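PDB 7COJ: carbonic anhydrase from Neosartorya fumigata, which probably catalyses the reversible hydration of carbon dioxide to hydrogencarbonate and a proton, using one zinc ion per subunit. Local coordinates for residues 141-146 with 194-199; 114-119 with 171-176. One frame throughout, in Å; residues are numbered along the deposited sequence.

Contact 1: residues 141-146 with 194-199; sequences RNIANV and DPWLIP. With AZM (5-acetamido-1,3,4-thiadiazole-2-sulfonamide), chain F.
The indole of W196 reaches from helix 193-206 to the loop leaving strand 137-142 and docks on I143. W196 NE1 donates to the backbone O of I143 at 2.8 Å in a nearly straight bond (177°); the N-H points at a lone pair in the carbonyl plane, and the oxygen lies in the plane of the ring. With CG opposite its own backbone nitrogen (chi1 179°), the ring extends from the helix into the bend of the loop. The N142 amide is turned 74° from the indole and puts ND2 at the ring edge, 3.5 Å from W196 CZ2. Two bonds within the loop hold this amide: N142 OD1 accepts from V146 N at 3.1 Å, and N142 ND2 donates to V146 O at 3.0 Å. The indole thus locks onto a loop already braced by its own asparagine. Away from the indole the fit is thinner: V146 CG1 crosses the partly exposed P199 at about a right angle, 3.7 Å from P199 CG, while I143 CG2 comes no nearer than 4.3 Å to L197 CD2. I198 points away from the loop, is partly exposed and packs on P149 of the third subunit. H148 meets the indole within the chain, L200 of the same helix touches V146, and S153 of the second subunit packs on both N142 and W196, so the contact between loop and helix borders the subunit interface.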
ATOM      1  N   ARG A 141      14.875   6.812  -1.668  1.00 18.34           N
ATOM      2  CA  ARG A 141      14.515   8.202  -1.313  1.00 18.16           C
ATOM      3  C   ARG A 141      13.004   8.365  -1.494  1.00 18.49           C
ATOM      4  O   ARG A 141      12.476   7.947  -2.538  1.00 17.26           O
ATOM      5  CB  ARG A 141      15.357   9.180  -2.123  1.00 17.87           C
ATOM      6  CG  ARG A 141      16.814   9.235  -1.678  1.00 17.39           C
ATOM      7  CD  ARG A 141      17.689   9.983  -2.638  1.00 18.35           C
ATOM      8  NE  ARG A 141      17.406  11.415  -2.698  1.00 19.82           N
ATOM      9  CZ  ARG A 141      17.944  12.246  -3.589  1.00 21.93           C
ATOM     10  NH1 ARG A 141      18.753  11.785  -4.531  1.00 21.59           N
ATOM     11  NH2 ARG A 141      17.651  13.531  -3.556  1.00 21.97           N
ATOM     12  N   ASN A 142      12.352   8.981  -0.503  1.00 15.26           N
ATOM     13  CA  ASN A 142      10.887   9.189  -0.492  1.00 15.82           C
ATOM     14  C   ASN A 142      10.652  10.522   0.209  1.00 16.97           C
ATOM     15  O   ASN A 142      11.631  11.129   0.698  1.00 18.34           O
ATOM     16  CB  ASN A 142      10.170   7.962   0.073  1.00 16.24           C
ATOM     17  CG  ASN A 142      10.409   7.745   1.550  1.00 17.82           C
ATOM     18  OD1 ASN A 142      10.697   8.711   2.255  1.00 18.78           O
ATOM     19  ND2 ASN A 142      10.224   6.503   2.019  1.00 16.03           N
ATOM     20  N   ILE A 143       9.409  10.987   0.236  1.00 19.20           N
ATOM     21  CA  ILE A 143       9.092  12.287   0.893  1.00 18.06           C
ATOM     22  C   ILE A 143       9.376  12.136   2.397  1.00 17.28           C
ATOM     23  O   ILE A 143       8.685  11.325   3.060  1.00 16.21           O
ATOM     24  CB  ILE A 143       7.633  12.700   0.655  1.00 19.49           C
ATOM     25  CG1 ILE A 143       7.310  12.891  -0.837  1.00 19.21           C
ATOM     26  CG2 ILE A 143       7.299  13.932   1.470  1.00 18.53           C
ATOM     27  CD1 ILE A 143       8.084  13.991  -1.455  1.00 20.87           C
ATOM     28  N   ALA A 144      10.312  12.929   2.910  1.00 15.91           N
ATOM     29  CA  ALA A 144      10.642  13.066   4.342  1.00 17.56           C
ATOM     30  C   ALA A 144      11.201  11.756   4.917  1.00 18.17           C
ATOM     31  O   ALA A 144      11.173  11.583   6.160  1.00 19.54           O
ATOM     32  CB  ALA A 144       9.424  13.519   5.109  1.00 18.73           C
ATOM     33  N   ASN A 145      11.802  10.906   4.085  1.00 19.42           N
ATOM     34  CA  ASN A 145      12.527   9.697   4.558  1.00 20.75           C
ATOM     35  C   ASN A 145      11.664   8.985   5.606  1.00 22.91           C
ATOM     36  O   ASN A 145      12.186   8.594   6.646  1.00 22.78           O
ATOM     37  CB  ASN A 145      13.940  10.035   5.086  1.00 20.71           C
ATOM     38  CG  ASN A 145      14.028  11.196   6.053  1.00 20.52           C
ATOM     39  OD1 ASN A 145      14.114  12.362   5.633  1.00 19.76           O
ATOM     40  ND2 ASN A 145      14.039  10.886   7.356  1.00 20.23           N
ATOM     41  N   VAL A 146      10.391   8.764   5.297  1.00 21.96           N
ATOM     42  CA  VAL A 146       9.415   8.131   6.223  1.00 23.21           C
ATOM     43  C   VAL A 146       9.418   6.625   6.003  1.00 24.07           C
ATOM     44  O   VAL A 146       9.329   6.193   4.851  1.00 22.55           O
ATOM     45  CB  VAL A 146       8.007   8.714   6.041  1.00 24.74           C
ATOM     46  CG1 VAL A 146       7.010   8.024   6.963  1.00 24.29           C
ATOM     47  CG2 VAL A 146       8.021  10.205   6.282  1.00 24.47           C
ATOM     48  N   ASP A 194      -1.386  13.521   2.456  1.00 26.87           N
ATOM     49  CA  ASP A 194      -1.890  13.421   3.861  1.00 26.42           C
ATOM     50  C   ASP A 194      -1.649  12.008   4.394  1.00 24.69           C
ATOM     51  O   ASP A 194      -1.023  11.862   5.442  1.00 24.72           O
ATOM     52  CB  ASP A 194      -3.362  13.792   4.051  1.00 29.78           C
ATOM     53  CG  ASP A 194      -3.718  15.252   3.826  1.00 35.25           C
ATOM     54  OD1 ASP A 194      -2.822  16.059   3.783  1.00 37.12           O
ATOM     55  OD2 ASP A 194      -4.921  15.547   3.672  1.00 41.02           O
ATOM     56  N   PRO A 195      -2.107  10.915   3.750  1.00 21.35           N
ATOM     57  CA  PRO A 195      -1.835   9.583   4.284  1.00 21.87           C
ATOM     58  C   PRO A 195      -0.333   9.288   4.343  1.00 21.41           C
ATOM     59  O   PRO A 195       0.084   8.635   5.269  1.00 24.22           O
ATOM     60  CB  PRO A 195      -2.613   8.617   3.368  1.00 22.55           C
ATOM     61  CG  PRO A 195      -2.922   9.436   2.141  1.00 21.50           C
ATOM     62  CD  PRO A 195      -3.005  10.871   2.587  1.00 22.86           C
ATOM     63  N   TRP A 196       0.441   9.798   3.387  1.00 21.21           N
ATOM     64  CA  TRP A 196       1.907   9.569   3.363  1.00 22.02           C
ATOM     65  C   TRP A 196       2.549  10.162   4.632  1.00 23.38           C
ATOM     66  O   TRP A 196       3.466   9.549   5.173  1.00 20.13           O
ATOM     67  CB  TRP A 196       2.575  10.144   2.106  1.00 23.08           C
ATOM     68  CG  TRP A 196       4.045   9.888   2.160  1.00 20.35           C
ATOM     69  CD1 TRP A 196       5.030  10.759   2.535  1.00 21.06           C
ATOM     70  CD2 TRP A 196       4.669   8.602   2.048  1.00 20.99           C
ATOM     71  NE1 TRP A 196       6.230  10.120   2.573  1.00 19.68           N
ATOM     72  CE2 TRP A 196       6.044   8.796   2.287  1.00 20.55           C
ATOM     73  CE3 TRP A 196       4.212   7.323   1.714  1.00 21.10           C
ATOM     74  CZ2 TRP A 196       6.961   7.753   2.224  1.00 19.65           C
ATOM     75  CZ3 TRP A 196       5.117   6.285   1.686  1.00 21.89           C
ATOM     76  CH2 TRP A 196       6.473   6.506   1.914  1.00 20.03           C
ATOM     77  N   LEU A 197       2.103  11.327   5.080  1.00 22.19           N
ATOM     78  CA  LEU A 197       2.749  12.052   6.202  1.00 23.11           C
ATOM     79  C   LEU A 197       2.190  11.601   7.563  1.00 23.94           C
ATOM     80  O   LEU A 197       2.632  12.143   8.609  1.00 20.33           O
ATOM     81  CB  LEU A 197       2.530  13.552   5.979  1.00 24.10           C
ATOM     82  CG  LEU A 197       3.236  14.141   4.759  1.00 25.39           C
ATOM     83  CD1 LEU A 197       2.835  15.574   4.539  1.00 26.08           C
ATOM     84  CD2 LEU A 197       4.743  14.045   4.866  1.00 24.96           C
ATOM     85  N   ILE A 198       1.246  10.673   7.603  1.00 24.19           N
ATOM     86  CA  ILE A 198       0.613  10.248   8.884  1.00 26.32           C
ATOM     87  C   ILE A 198       1.663   9.904   9.942  1.00 24.44           C
ATOM     88  O   ILE A 198       1.479  10.261  11.092  1.00 23.74           O
ATOM     89  CB  ILE A 198      -0.376   9.086   8.661  1.00 28.53           C
ATOM     90  CG1 ILE A 198      -1.713   9.600   8.123  1.00 28.62           C
ATOM     91  CG2 ILE A 198      -0.585   8.299   9.957  1.00 30.75           C
ATOM     92  CD1 ILE A 198      -2.661   8.491   7.692  1.00 28.43           C
ATOM     93  N   PRO A 199       2.748   9.149   9.658  1.00 24.35           N
ATOM     94  CA  PRO A 199       3.706   8.816  10.720  1.00 26.00           C
ATOM     95  C   PRO A 199       4.340  10.056  11.367  1.00 25.25           C
ATOM     96  O   PRO A 199       4.640  10.000  12.540  1.00 24.38           O
ATOM     97  CB  PRO A 199       4.732   7.912  10.016  1.00 25.86           C
ATOM     98  CG  PRO A 199       3.941   7.329   8.840  1.00 26.98           C
ATOM     99  CD  PRO A 199       3.075   8.493   8.377  1.00 24.85           C
TER
HETATM  100  C1  AZM F 302       9.460  18.335   0.757  1.00 22.61           C
HETATM  101  C2  AZM F 302       7.277  19.173   1.068  1.00 27.09           C
HETATM  102  C3  AZM F 302       4.964  18.508   1.249  1.00 28.24           C
HETATM  103  C4  AZM F 302       3.559  19.035   1.279  1.00 30.22           C
HETATM  104  N1  AZM F 302      11.958  17.920   1.600  1.00 19.95           N
HETATM  105  N2  AZM F 302       8.192  20.113   1.077  1.00 24.74           N
HETATM  106  N3  AZM F 302       9.457  19.615   0.833  1.00 25.56           N
HETATM  107  N4  AZM F 302       5.940  19.458   1.199  1.00 29.16           N
HETATM  108  O1  AZM F 302      10.488  16.079   0.792  1.00 23.43           O
HETATM  109  O2  AZM F 302      11.412  17.798  -0.762  1.00 23.12           O
HETATM  110  O3  AZM F 302       5.248  17.323   1.221  1.00 28.93           O
HETATM  111  S1  AZM F 302      10.933  17.396   0.513  1.00 22.75           S
HETATM  112  S2  AZM F 302       7.919  17.598   0.858  1.00 23.63           S

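Contact 2: residues 114-119 with 171-176; sequences ILWIGC and VICGHT. With ZN (zinc ion), chain E; AZM (5-acetamido-1,3,4-thiadiazole-2-sulfonamide), chain F.
W116 CG and C173 SG each lie anti to their own backbone nitrogen (chi1 176° and -172°): the first torsion lays the indole beside C173, with C173 CB over its face, and the second puts SG obliquely near W116 CH2 and CZ2. The two residues lie on neighbouring parallel strands, 114-119 and 169-175, inside the mixed sheet of this beta-class carbonic anhydrase. C173 CB rests near the rim of that face, 3.3 Å from W116 CZ2, in a CH-pi contact, and SG adds a sulfur-aromatic approach. V171, on the same side of the sheet, lays CG1 3.9 Å from W116 CE3. I117 and I172 project from the opposite side, where I117 packs on helix 152-164. The backbones are joined by the alternating ladder of a parallel pair: V171 N to L115 O, I117 N to V171 O at 2.8 Å, and C173 N to I117 O, all close to straight. Beyond this ladder the strand ends deliver zinc ligands. C119 SG binds zinc at 2.3 Å. H175 CG lies between its backbone nitrogen and carbonyl carbon (chi1 70°), a turn that points NE2 at the zinc, 2.1 Å away, while ND1 makes a weak hydrogen bond to T176 O. C178 and the sulfonamide N1 of the inhibitor complete the site. Between the ladder and the metal, one water bridges the strands, accepting from C119 N at 2.8 Å and donating to C173 O at 2.6 Å.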
ATOM      1  N   ILE A 114      26.504  -0.068   1.981  1.00 24.11           N
ATOM      2  CA  ILE A 114      25.618   0.938   2.634  1.00 23.60           C
ATOM      3  C   ILE A 114      24.259   0.922   1.934  1.00 24.32           C
ATOM      4  O   ILE A 114      24.229   0.966   0.674  1.00 20.97           O
ATOM      5  CB  ILE A 114      26.231   2.338   2.603  1.00 26.19           C
ATOM      6  CG1 ILE A 114      27.592   2.374   3.309  1.00 25.72           C
ATOM      7  CG2 ILE A 114      25.256   3.362   3.202  1.00 27.41           C
ATOM      8  CD1 ILE A 114      28.399   3.626   3.057  1.00 24.40           C
ATOM      9  N   LEU A 115      23.182   0.811   2.719  1.00 22.26           N
ATOM     10  CA  LEU A 115      21.808   1.166   2.296  1.00 21.51           C
ATOM     11  C   LEU A 115      21.515   2.542   2.873  1.00 19.78           C
ATOM     12  O   LEU A 115      21.663   2.754   4.115  1.00 22.11           O
ATOM     13  CB  LEU A 115      20.791   0.113   2.766  1.00 23.24           C
ATOM     14  CG  LEU A 115      19.325   0.569   2.751  1.00 22.31           C
ATOM     15  CD1 LEU A 115      18.872   0.927   1.340  1.00 22.98           C
ATOM     16  CD2 LEU A 115      18.402  -0.474   3.349  1.00 23.14           C
ATOM     17  N   TRP A 116      21.158   3.462   1.990  1.00 20.16           N
ATOM     18  CA  TRP A 116      20.767   4.848   2.347  1.00 19.74           C
ATOM     19  C   TRP A 116      19.261   4.969   2.133  1.00 21.56           C
ATOM     20  O   TRP A 116      18.780   4.713   1.004  1.00 20.39           O
ATOM     21  CB  TRP A 116      21.529   5.830   1.479  1.00 20.96           C
ATOM     22  CG  TRP A 116      21.201   7.272   1.635  1.00 20.76           C
ATOM     23  CD1 TRP A 116      20.172   7.944   1.053  1.00 23.07           C
ATOM     24  CD2 TRP A 116      21.961   8.245   2.355  1.00 22.62           C
ATOM     25  NE1 TRP A 116      20.239   9.270   1.370  1.00 25.76           N
ATOM     26  CE2 TRP A 116      21.327   9.489   2.170  1.00 22.56           C
ATOM     27  CE3 TRP A 116      23.115   8.195   3.138  1.00 23.73           C
ATOM     28  CZ2 TRP A 116      21.803  10.664   2.733  1.00 23.71           C
ATOM     29  CZ3 TRP A 116      23.595   9.355   3.683  1.00 22.01           C
ATOM     30  CH2 TRP A 116      22.952  10.576   3.482  1.00 23.96           C
ATOM     31  N   ILE A 117      18.555   5.353   3.182  1.00 21.56           N
ATOM     32  CA  ILE A 117      17.137   5.773   3.117  1.00 21.55           C
ATOM     33  C   ILE A 117      17.119   7.266   3.457  1.00 20.47           C
ATOM     34  O   ILE A 117      17.463   7.636   4.608  1.00 19.43           O
ATOM     35  CB  ILE A 117      16.284   4.928   4.076  1.00 22.89           C
ATOM     36  CG1 ILE A 117      16.362   3.449   3.701  1.00 23.62           C
ATOM     37  CG2 ILE A 117      14.853   5.443   4.120  1.00 22.16           C
ATOM     38  CD1 ILE A 117      15.649   2.537   4.652  1.00 25.70           C
ATOM     39  N   GLY A 118      16.782   8.094   2.482  1.00 17.71           N
ATOM     40  CA  GLY A 118      16.782   9.548   2.672  1.00 17.35           C
ATOM     41  C   GLY A 118      15.584  10.215   2.032  1.00 19.52           C
ATOM     42  O   GLY A 118      14.709   9.542   1.481  1.00 17.73           O
ATOM     43  N   CYS A 119      15.590  11.539   2.068  1.00 18.87           N
ATOM     44  CA  CYS A 119      14.513  12.344   1.488  1.00 17.54           C
ATOM     45  C   CYS A 119      14.736  12.469  -0.021  1.00 18.12           C
ATOM     46  O   CYS A 119      15.897  12.542  -0.477  1.00 19.35           O
ATOM     47  CB  CYS A 119      14.393  13.687   2.182  1.00 17.40           C
ATOM     48  SG  CYS A 119      12.929  14.499   1.649  1.00 16.69           S
ATOM     49  N   VAL A 171      21.585   3.411   6.783  1.00 21.81           N
ATOM     50  CA  VAL A 171      21.594   4.826   7.216  1.00 22.88           C
ATOM     51  C   VAL A 171      20.210   5.401   6.935  1.00 26.49           C
ATOM     52  O   VAL A 171      19.755   5.318   5.753  1.00 25.12           O
ATOM     53  CB  VAL A 171      22.683   5.621   6.471  1.00 24.54           C
ATOM     54  CG1 VAL A 171      22.649   7.089   6.816  1.00 22.94           C
ATOM     55  CG2 VAL A 171      24.075   5.053   6.696  1.00 25.66           C
ATOM     56  N   ILE A 172      19.579   5.991   7.948  1.00 20.59           N
ATOM     57  CA  ILE A 172      18.376   6.817   7.708  1.00 21.88           C
ATOM     58  C   ILE A 172      18.839   8.251   7.863  1.00 21.97           C
ATOM     59  O   ILE A 172      19.369   8.612   8.958  1.00 22.32           O
ATOM     60  CB  ILE A 172      17.178   6.456   8.601  1.00 23.39           C
ATOM     61  CG1 ILE A 172      16.754   5.006   8.373  1.00 26.46           C
ATOM     62  CG2 ILE A 172      16.028   7.417   8.327  1.00 23.11           C
ATOM     63  CD1 ILE A 172      15.640   4.574   9.280  1.00 28.52           C
ATOM     64  N   CYS A 173      18.708   9.022   6.788  1.00 21.15           N
ATOM     65  CA  CYS A 173      19.161  10.425   6.760  1.00 21.18           C
ATOM     66  C   CYS A 173      17.967  11.374   6.575  1.00 23.45           C
ATOM     67  O   CYS A 173      17.371  11.365   5.498  1.00 21.42           O
ATOM     68  CB  CYS A 173      20.164  10.620   5.638  1.00 22.21           C
ATOM     69  SG  CYS A 173      20.937  12.251   5.685  1.00 24.49           S
ATOM     70  N   GLY A 174      17.653  12.148   7.600  1.00 21.51           N
ATOM     71  CA  GLY A 174      16.759  13.308   7.515  1.00 21.43           C
ATOM     72  C   GLY A 174      17.543  14.544   7.141  1.00 20.23           C
ATOM     73  O   GLY A 174      18.773  14.469   7.034  1.00 20.15           O
ATOM     74  N   HIS A 175      16.892  15.704   7.005  1.00 21.80           N
ATOM     75  CA  HIS A 175      17.649  16.915   6.620  1.00 20.69           C
ATOM     76  C   HIS A 175      16.973  18.144   7.223  1.00 23.08           C
ATOM     77  O   HIS A 175      15.792  18.071   7.583  1.00 21.90           O
ATOM     78  CB  HIS A 175      17.858  16.972   5.098  1.00 21.37           C
ATOM     79  CG  HIS A 175      16.600  17.248   4.375  1.00 21.98           C
ATOM     80  ND1 HIS A 175      16.282  18.521   3.899  1.00 21.65           N
ATOM     81  CD2 HIS A 175      15.580  16.430   4.056  1.00 22.20           C
ATOM     82  CE1 HIS A 175      15.092  18.472   3.311  1.00 22.82           C
ATOM     83  NE2 HIS A 175      14.695  17.213   3.375  1.00 20.48           N
ATOM     84  N   THR A 176      17.735  19.222   7.347  1.00 23.20           N
ATOM     85  CA  THR A 176      17.239  20.538   7.792  1.00 26.14           C
ATOM     86  C   THR A 176      16.402  21.099   6.644  1.00 25.46           C
ATOM     87  O   THR A 176      16.712  20.773   5.471  1.00 21.71           O
ATOM     88  CB  THR A 176      18.387  21.461   8.213  1.00 29.39           C
ATOM     89  OG1 THR A 176      19.196  21.756   7.072  1.00 26.00           O
ATOM     90  CG2 THR A 176      19.237  20.868   9.320  1.00 30.58           C
TER
HETATM   91 ZN    ZN E 301      12.764  16.457   2.889  1.00 21.33          ZN
HETATM   92  C1  AZM F 302       9.460  18.335   0.757  1.00 22.61           C
HETATM   93  C2  AZM F 302       7.277  19.173   1.068  1.00 27.09           C
HETATM   94  C3  AZM F 302       4.964  18.508   1.249  1.00 28.24           C
HETATM   95  C4  AZM F 302       3.559  19.035   1.279  1.00 30.22           C
HETATM   96  N1  AZM F 302      11.958  17.920   1.600  1.00 19.95           N
HETATM   97  N2  AZM F 302       8.192  20.113   1.077  1.00 24.74           N
HETATM   98  N3  AZM F 302       9.457  19.615   0.833  1.00 25.56           N
HETATM   99  N4  AZM F 302       5.940  19.458   1.199  1.00 29.16           N
HETATM  100  O1  AZM F 302      10.488  16.079   0.792  1.00 23.43           O
HETATM  101  O2  AZM F 302      11.412  17.798  -0.762  1.00 23.12           O
HETATM  102  O3  AZM F 302       5.248  17.323   1.221  1.00 28.93           O
HETATM  103  S1  AZM F 302      10.933  17.396   0.513  1.00 22.75           S
HETATM  104  S2  AZM F 302       7.919  17.598   0.858  1.00 23.63           S
HETATM  105  O   HOH W   1      17.533  13.034   3.500  1.00 23.44           O

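In the fold
Contacts 1 and 2, with centres 13 Å apart, meet where the neighbouring strands 137-142 and 114-119 end beside the zinc. R141 NE lies 2.9 Å from C119 O, and N142 N lies 3.1 Å from G118 O; both are probable hydrogen bonds, tying the end of strand 137-142 to the metal-bearing strand 114-119. A144 N packs 3.3 Å from the zinc-bound C119 SG. The two contacts share the bound sulfonamide: contact 2 supplies metal ligands, whereas contact 1 lines the pocket with I143, whose CG2 is 3.8 Å from the thiadiazole S2 of the inhibitor. Q110 of the second subunit also hydrogen-bonds the inhibitor, placing the pocket at a subunit interface.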